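Inositol monophosphatase family protein (Staphylococcus aureus subsp. aureus MSSA476, PDB 4I3Y) probably hydrolyses inositol monophosphate to inositol and inorganic phosphate in a magnesium-dependent reaction that lithium inhibits. Local coordinates at residues 20-23 and 24-27; 53-56 and 57-60; 61-64 and 65-69. All blocks are in the same frame, centred on the assembly; numbering follows the deposited sequence.

All three contacts are local, each between residues a few positions apart, and they follow one another in the chain: contact 1 on helix 12-35, contact 2 on helix 51-67, and contact 3 on the last turns of that helix and the residues just after it. Their centres lie about 13 Å apart for contacts 1 and 2, about 12 Å for contacts 2 and 3, and about 15 Å for contacts 1 and 3. Trp22 joins the two helices, its ring atom CZ2 lying 3.5 Å from Phe60 N and its CD1 3.8 Å from Phe63 CD1. Helix 51-67 begins near the magnesium site, where the Asp53 side chain of contact 2 is about 4 Å from a magnesium ion, and ends in the aromatic cluster of contact 3.

Contact 1 of 3, residues 20-23 and 24-27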
loop_
_atom_site.group_PDB
_atom_site.type_symbol
_atom_site.label_atom_id
_atom_site.label_comp_id
_atom_site.label_asym_id
_atom_site.label_seq_id
_atom_site.Cartn_x
_atom_site.Cartn_y
_atom_site.Cartn_z
ATOM N N CYS A 20 24.310 6.324 -5.192
ATOM C CA CYS A 20 23.617 5.075 -5.472
ATOM C C CYS A 20 24.357 3.960 -4.834
ATOM O O CYS A 20 23.768 3.005 -4.354
ATOM C CB CYS A 20 23.489 4.759 -6.955
ATOM S SG CYS A 20 22.320 5.769 -7.805
ATOM N N SER A 21 25.678 4.042 -4.864
ATOM C CA SER A 21 26.520 2.988 -4.284
ATOM C C SER A 21 26.387 2.894 -2.714
ATOM O O SER A 21 26.246 1.786 -2.111
ATOM C CB SER A 21 27.952 3.217 -4.793
ATOM O OG SER A 21 28.781 2.277 -4.179
ATOM N N TRP A 22 26.357 4.056 -2.049
ATOM C CA TRP A 22 26.160 4.085 -0.595
ATOM C C TRP A 22 24.750 3.543 -0.249
ATOM O O TRP A 22 24.618 2.791 0.669
ATOM C CB TRP A 22 26.360 5.494 -0.012
ATOM C CG TRP A 22 26.113 5.559 1.476
ATOM C CD1 TRP A 22 27.020 5.318 2.463
ATOM C CD2 TRP A 22 24.876 5.911 2.148
ATOM N NE1 TRP A 22 26.456 5.516 3.693
ATOM C CE2 TRP A 22 25.140 5.858 3.547
ATOM C CE3 TRP A 22 23.579 6.240 1.708
ATOM C CZ2 TRP A 22 24.169 6.106 4.509
ATOM C CZ3 TRP A 22 22.597 6.485 2.677
ATOM C CH2 TRP A 22 22.913 6.427 4.076
ATOM N N LEU A 23 23.740 3.925 -1.030
ATOM C CA LEU A 23 22.360 3.458 -0.836
ATOM C C LEU A 23 22.235 1.968 -1.007
ATOM O O LEU A 23 21.743 1.273 -0.110
ATOM C CB LEU A 23 21.442 4.158 -1.808
ATOM C CG LEU A 23 20.378 5.183 -1.449
ATOM C CD1 LEU A 23 20.418 5.791 -0.036
ATOM C CD2 LEU A 23 20.222 6.225 -2.533
ATOM N N LYS A 24 22.720 1.454 -2.142
ATOM C CA LYS A 24 22.691 0.022 -2.366
ATOM C C LYS A 24 23.489 -0.773 -1.336
ATOM O O LYS A 24 23.115 -1.893 -0.990
ATOM C CB LYS A 24 23.076 -0.350 -3.817
ATOM C CG LYS A 24 22.076 0.135 -4.874
ATOM C CD LYS A 24 20.644 -0.428 -4.730
ATOM C CE LYS A 24 20.479 -1.965 -4.638
ATOM N NZ LYS A 24 19.032 -2.296 -4.265
ATOM N N GLN A 25 24.548 -0.216 -0.781
ATOM C CA GLN A 25 25.260 -0.982 0.273
ATOM C C GLN A 25 24.650 -0.850 1.701
ATOM O O GLN A 25 25.076 -1.505 2.656
ATOM C CB GLN A 25 26.718 -0.592 0.267
ATOM C CG GLN A 25 26.974 0.820 0.728
ATOM C CD GLN A 25 27.081 0.888 2.244
ATOM O OE1 GLN A 25 27.630 -0.044 2.868
ATOM N NE2 GLN A 25 26.522 1.980 2.863
ATOM N N ILE A 26 23.632 -0.008 1.846
ATOM C CA ILE A 26 22.826 -0.013 3.057
ATOM C C ILE A 26 21.908 -1.320 3.120
ATOM O O ILE A 26 21.491 -1.695 4.179
ATOM C CB ILE A 26 22.037 1.335 3.181
ATOM C CG1 ILE A 26 22.063 1.888 4.608
ATOM C CG2 ILE A 26 20.618 1.183 2.666
ATOM C CD1 ILE A 26 23.338 2.609 4.964
ATOM N N ASP A 27 21.647 -2.004 2.004
ATOM C CA ASP A 27 21.065 -3.357 2.012
ATOM C C ASP A 27 21.786 -4.349 2.951
ATOM O O ASP A 27 21.170 -5.241 3.498
ATOM C CB ASP A 27 21.193 -3.938 0.616
ATOM C CG ASP A 27 20.271 -3.255 -0.386
ATOM O OD1 ASP A 27 19.600 -2.263 -0.033
ATOM O OD2 ASP A 27 20.214 -3.719 -1.529
#
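Cys20 O accepts the amide of Lys24 (N to O 2.9 Å, nearly straight at 171°), and Ser21 O accepts that of Gln25, two regular i to i+4 bonds of helix 12-35. At the next residue the pattern shifts from i+4 toward i+3: Ile26 N has only a weak bond to Trp22 O and a shorter one, 3.0 Å, to Leu23 O, reached from above the carbonyl plane. Trp22 O also accepts the side chain of Gln25, whose NE2 lies 3.0 Å from it in the carbonyl plane, on a lone pair. Gln25 can fold back this far because CG sits between its backbone N and carbonyl carbon (chi1 68°) and the chain bends again at chi2. The same NE2 lies over one face of the Trp22 indole, 3.4 Å from CD1. Ile26 covers the benzo part of that face: its CD1 is 4.0 Å from the centroid of the six-membered ring, 27° off the normal, a CH-pi contact. Trp22 also packs on Ile56 and Gln59 of helix 51-67, while Leu23 and Ile26 touch strand 110-117. One face of the buried indole is thus covered by an amide nitrogen and a methyl, and the Gln25 amide supplements a carbonyl that the backbone bonds only weakly.

Contact 2 of 3, residues 53-56 and 57-60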
loop_
_atom_site.group_PDB
_atom_site.type_symbol
_atom_site.label_atom_id
_atom_site.label_comp_id
_atom_site.label_asym_id
_atom_site.label_seq_id
_atom_site.Cartn_x
_atom_site.Cartn_y
_atom_site.Cartn_z
ATOM N N ASP A 53 16.450 4.457 11.900
ATOM C CA ASP A 53 16.494 5.866 11.493
ATOM C C ASP A 53 17.852 6.481 11.902
ATOM O O ASP A 53 18.525 7.094 11.081
ATOM C CB ASP A 53 15.383 6.721 12.173
ATOM C CG ASP A 53 13.975 6.147 12.030
ATOM O OD1 ASP A 53 13.687 5.042 12.609
ATOM O OD2 ASP A 53 13.148 6.830 11.337
ATOM N N LYS A 54 18.201 6.378 13.191
ATOM C CA LYS A 54 19.417 7.027 13.755
ATOM C C LYS A 54 20.748 6.565 13.143
ATOM O O LYS A 54 21.566 7.412 12.711
ATOM C CB LYS A 54 19.444 6.860 15.252
ATOM C CG LYS A 54 18.260 7.530 15.965
ATOM C CD LYS A 54 18.504 7.484 17.475
ATOM C CE LYS A 54 17.752 8.544 18.241
ATOM N NZ LYS A 54 16.524 7.913 18.811
ATOM N N GLN A 55 20.927 5.252 13.001
ATOM C CA GLN A 55 22.119 4.717 12.292
ATOM C C GLN A 55 22.263 5.095 10.805
ATOM O O GLN A 55 23.358 5.501 10.347
ATOM C CB GLN A 55 22.177 3.204 12.398
ATOM C CG GLN A 55 22.570 2.714 13.776
ATOM C CD GLN A 55 23.956 3.231 14.169
ATOM O OE1 GLN A 55 24.095 3.988 15.140
ATOM N NE2 GLN A 55 24.972 2.883 13.371
ATOM N N ILE A 56 21.177 4.960 10.036
ATOM C CA ILE A 56 21.204 5.362 8.624
ATOM C C ILE A 56 21.596 6.829 8.506
ATOM O O ILE A 56 22.445 7.182 7.672
ATOM C CB ILE A 56 19.869 5.090 7.942
ATOM C CG1 ILE A 56 19.704 3.560 7.752
ATOM C CG2 ILE A 56 19.741 5.904 6.673
ATOM C CD1 ILE A 56 18.428 3.167 7.036
ATOM N N GLN A 57 21.032 7.689 9.380
ATOM C CA GLN A 57 21.362 9.110 9.306
ATOM C C GLN A 57 22.841 9.364 9.602
ATOM O O GLN A 57 23.532 10.128 8.931
ATOM C CB GLN A 57 20.541 9.932 10.287
ATOM C CG GLN A 57 20.785 11.419 10.043
ATOM C CD GLN A 57 19.762 12.319 10.755
ATOM O OE1 GLN A 57 20.130 13.097 11.622
ATOM N NE2 GLN A 57 18.522 12.223 10.391
ATOM N N GLN A 58 23.307 8.745 10.649
ATOM C CA GLN A 58 24.654 8.994 11.051
ATOM C C GLN A 58 25.700 8.352 10.106
ATOM O O GLN A 58 26.751 8.962 9.821
ATOM C CB GLN A 58 24.797 8.643 12.518
ATOM C CG GLN A 58 24.960 7.221 12.846
ATOM C CD GLN A 58 26.192 7.106 13.701
ATOM O OE1 GLN A 58 26.147 6.623 14.839
ATOM N NE2 GLN A 58 27.309 7.600 13.168
ATOM N N GLN A 59 25.365 7.194 9.534
ATOM C CA GLN A 59 26.185 6.726 8.432
ATOM C C GLN A 59 26.239 7.680 7.268
ATOM O O GLN A 59 27.302 7.830 6.678
ATOM C CB GLN A 59 25.870 5.313 8.029
ATOM C CG GLN A 59 26.181 4.372 9.175
ATOM C CD GLN A 59 25.752 2.957 8.899
ATOM O OE1 GLN A 59 25.569 2.156 9.828
ATOM N NE2 GLN A 59 25.614 2.618 7.621
ATOM N N PHE A 60 25.153 8.377 6.931
ATOM C CA PHE A 60 25.230 9.288 5.816
ATOM C C PHE A 60 26.040 10.535 6.149
ATOM O O PHE A 60 26.715 11.133 5.277
ATOM C CB PHE A 60 23.877 9.778 5.346
ATOM C CG PHE A 60 23.971 10.520 4.048
ATOM C CD1 PHE A 60 24.353 9.836 2.884
ATOM C CD2 PHE A 60 23.738 11.900 3.988
ATOM C CE1 PHE A 60 24.439 10.511 1.699
ATOM C CE2 PHE A 60 23.850 12.572 2.810
ATOM C CZ PHE A 60 24.220 11.892 1.644
#
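Gln57 takes up Asp53 O through its backbone N (3.1 Å), the first of four successive i to i+4 bonds; its chain runs out extended beyond CG, and only CB comes near the preceding turn. The Asp53 side chain, hydrogen-bonded to Thr50 and Thr99, is about 4 Å from a bound magnesium ion. Gln58 follows with N to Lys54 O at 3.0 Å. A chi1 of 80° folds its CG back over the preceding turn, 3.4 Å from both Lys54 O and Gln55 O, and sets the chain alongside that of Gln55, pointing the same way. The two amide planes are 58° apart, though the orientation of either amide is uncertain. At Gln59 the bond to Gln55 O is shortest, N to O 2.7 Å, and close to linear at 170°; CG packs 3.3 Å from the same oxygen. Phe60 closes the series with N to Ile56 O at 3.1 Å, while its ring leads away from the first segment. Together the four bonds show a regular stretch of helix 51-67. Gln59 and Ile56 face helix 12-35, at Val29 and Ile30 respectively, whereas Phe60 reaches Leu73 of strand 72-75 and Met93 of strand 89-97.

Contact 3 of 3, residues 61-64 and 65-69; sequences QQFL and ATYFP
Phe63 and Tyr67, one helical turn apart, form an offset stack: their centroids are 4.2 Å apart and the planes differ by only 17°. Phe63 CE1 lies over the centre of the Tyr67 ring; the nearest ring carbons are Phe63 CD1 and Tyr67 CE2, 3.4 Å apart. Different first torsions bring the rings together, since Phe63 CG is trans to its backbone N (chi1 172°) and leans forward along the helix, while Tyr67 CG is trans to its carbonyl carbon (chi1 -60°) and leans back.

Apolar packing continues at Phe68, where Phe63 CE2 approaches the edge of the ring, near its plane, at 3.8 Å from Phe68 CE2. Leu64 CD1 adds a looser touch, 4.2 Å from Phe68 CD2.

Among backbone bonds, Ala65 N to Gln61 O (2.8 Å) is still regular helix. Phe68 N to Leu64 O (3.1 Å) holds the last turn, and Tyr67 N adds a weak bond to Leu64 O. Phe68 itself is the first residue to leave helical geometry, so this carbonyl ties the outgoing chain to the helix end.

In the fold, Phe63 and Phe68 both pack on Leu18 of helix 12-35, with Trp22 and Phe60 also meeting the Phe63 ring, and Leu64 rests on Leu73 of strand 72-75.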
loop_
_atom_site.group_PDB
_atom_site.type_symbol
_atom_site.label_atom_id
_atom_site.label_comp_id
_atom_site.label_asym_id
_atom_site.label_seq_id
_atom_site.Cartn_x
_atom_site.Cartn_y
_atom_site.Cartn_z
ATOM N N GLN A 61 25.911 10.968 7.399
ATOM C CA GLN A 61 26.755 12.053 7.928
ATOM C C GLN A 61 28.231 11.745 7.732
ATOM O O GLN A 61 29.000 12.559 7.204
ATOM C CB GLN A 61 26.493 12.199 9.439
ATOM C CG GLN A 61 25.673 13.423 9.709
ATOM C CD GLN A 61 25.196 13.549 11.136
ATOM O OE1 GLN A 61 24.976 14.665 11.581
ATOM N NE2 GLN A 61 25.040 12.419 11.868
ATOM N N GLN A 62 28.601 10.551 8.159
ATOM C CA GLN A 62 29.950 10.086 8.045
ATOM C C GLN A 62 30.395 9.968 6.558
ATOM O O GLN A 62 31.479 10.440 6.219
ATOM C CB GLN A 62 30.063 8.823 8.885
ATOM C CG GLN A 62 31.266 7.942 8.631
ATOM C CD GLN A 62 32.587 8.608 9.009
ATOM O OE1 GLN A 62 32.635 9.716 9.602
ATOM N NE2 GLN A 62 33.683 7.931 8.665
ATOM N N PHE A 63 29.544 9.393 5.673
ATOM C CA PHE A 63 29.736 9.433 4.213
ATOM C C PHE A 63 30.008 10.841 3.704
ATOM O O PHE A 63 30.885 11.108 2.882
ATOM C CB PHE A 63 28.477 8.895 3.444
ATOM C CG PHE A 63 28.549 9.096 1.966
ATOM C CD1 PHE A 63 29.179 8.153 1.162
ATOM C CD2 PHE A 63 27.997 10.240 1.383
ATOM C CE1 PHE A 63 29.282 8.350 -0.217
ATOM C CE2 PHE A 63 28.075 10.463 0.013
ATOM C CZ PHE A 63 28.735 9.516 -0.785
ATOM N N LEU A 64 29.225 11.775 4.159
ATOM C CA LEU A 64 29.408 13.119 3.695
ATOM C C LEU A 64 30.731 13.719 4.279
ATOM O O LEU A 64 31.473 14.452 3.589
ATOM C CB LEU A 64 28.207 13.912 4.209
ATOM C CG LEU A 64 27.386 14.830 3.336
ATOM C CD1 LEU A 64 27.052 14.356 1.922
ATOM C CD2 LEU A 64 26.139 15.282 4.088
ATOM N N ALA A 65 31.038 13.441 5.538
ATOM C CA ALA A 65 32.256 14.029 6.081
ATOM C C ALA A 65 33.453 13.621 5.177
ATOM O O ALA A 65 34.405 14.306 4.993
ATOM C CB ALA A 65 32.469 13.585 7.512
ATOM N N THR A 66 33.316 12.503 4.537
ATOM C CA THR A 66 34.425 11.776 4.028
ATOM C C THR A 66 34.497 11.916 2.509
ATOM O O THR A 66 35.526 11.621 1.927
ATOM C CB THR A 66 34.175 10.403 4.668
ATOM O OG1 THR A 66 35.135 10.206 5.699
ATOM C CG2 THR A 66 34.054 9.279 3.774
ATOM N N TYR A 67 33.448 12.436 1.858
ATOM C CA TYR A 67 33.471 12.619 0.394
ATOM C C TYR A 67 33.238 14.002 -0.078
ATOM O O TYR A 67 33.626 14.324 -1.198
ATOM C CB TYR A 67 32.376 11.808 -0.306
ATOM C CG TYR A 67 32.556 10.407 -0.026
ATOM C CD1 TYR A 67 33.023 9.558 -0.991
ATOM C CD2 TYR A 67 32.344 9.934 1.212
ATOM C CE1 TYR A 67 33.230 8.285 -0.699
ATOM C CE2 TYR A 67 32.554 8.663 1.503
ATOM C CZ TYR A 67 33.017 7.870 0.533
ATOM O OH TYR A 67 33.249 6.577 0.812
ATOM N N PHE A 68 32.491 14.782 0.708
ATOM C CA PHE A 68 31.998 16.102 0.285
ATOM C C PHE A 68 31.977 16.974 1.539
ATOM O O PHE A 68 30.895 17.422 1.987
ATOM C CB PHE A 68 30.579 15.978 -0.208
ATOM C CG PHE A 68 30.398 15.064 -1.374
ATOM C CD1 PHE A 68 30.745 15.474 -2.643
ATOM C CD2 PHE A 68 29.792 13.834 -1.212
ATOM C CE1 PHE A 68 30.523 14.657 -3.735
ATOM C CE2 PHE A 68 29.571 13.011 -2.309
ATOM C CZ PHE A 68 29.940 13.412 -3.577
ATOM N N PRO A 69 33.177 17.243 2.107
ATOM C CA PRO A 69 33.232 17.676 3.503
ATOM C C PRO A 69 32.778 19.126 3.650
ATOM O O PRO A 69 32.537 19.545 4.770
ATOM C CB PRO A 69 34.718 17.504 3.867
ATOM C CG PRO A 69 35.443 17.253 2.538
ATOM C CD PRO A 69 34.459 17.536 1.429
#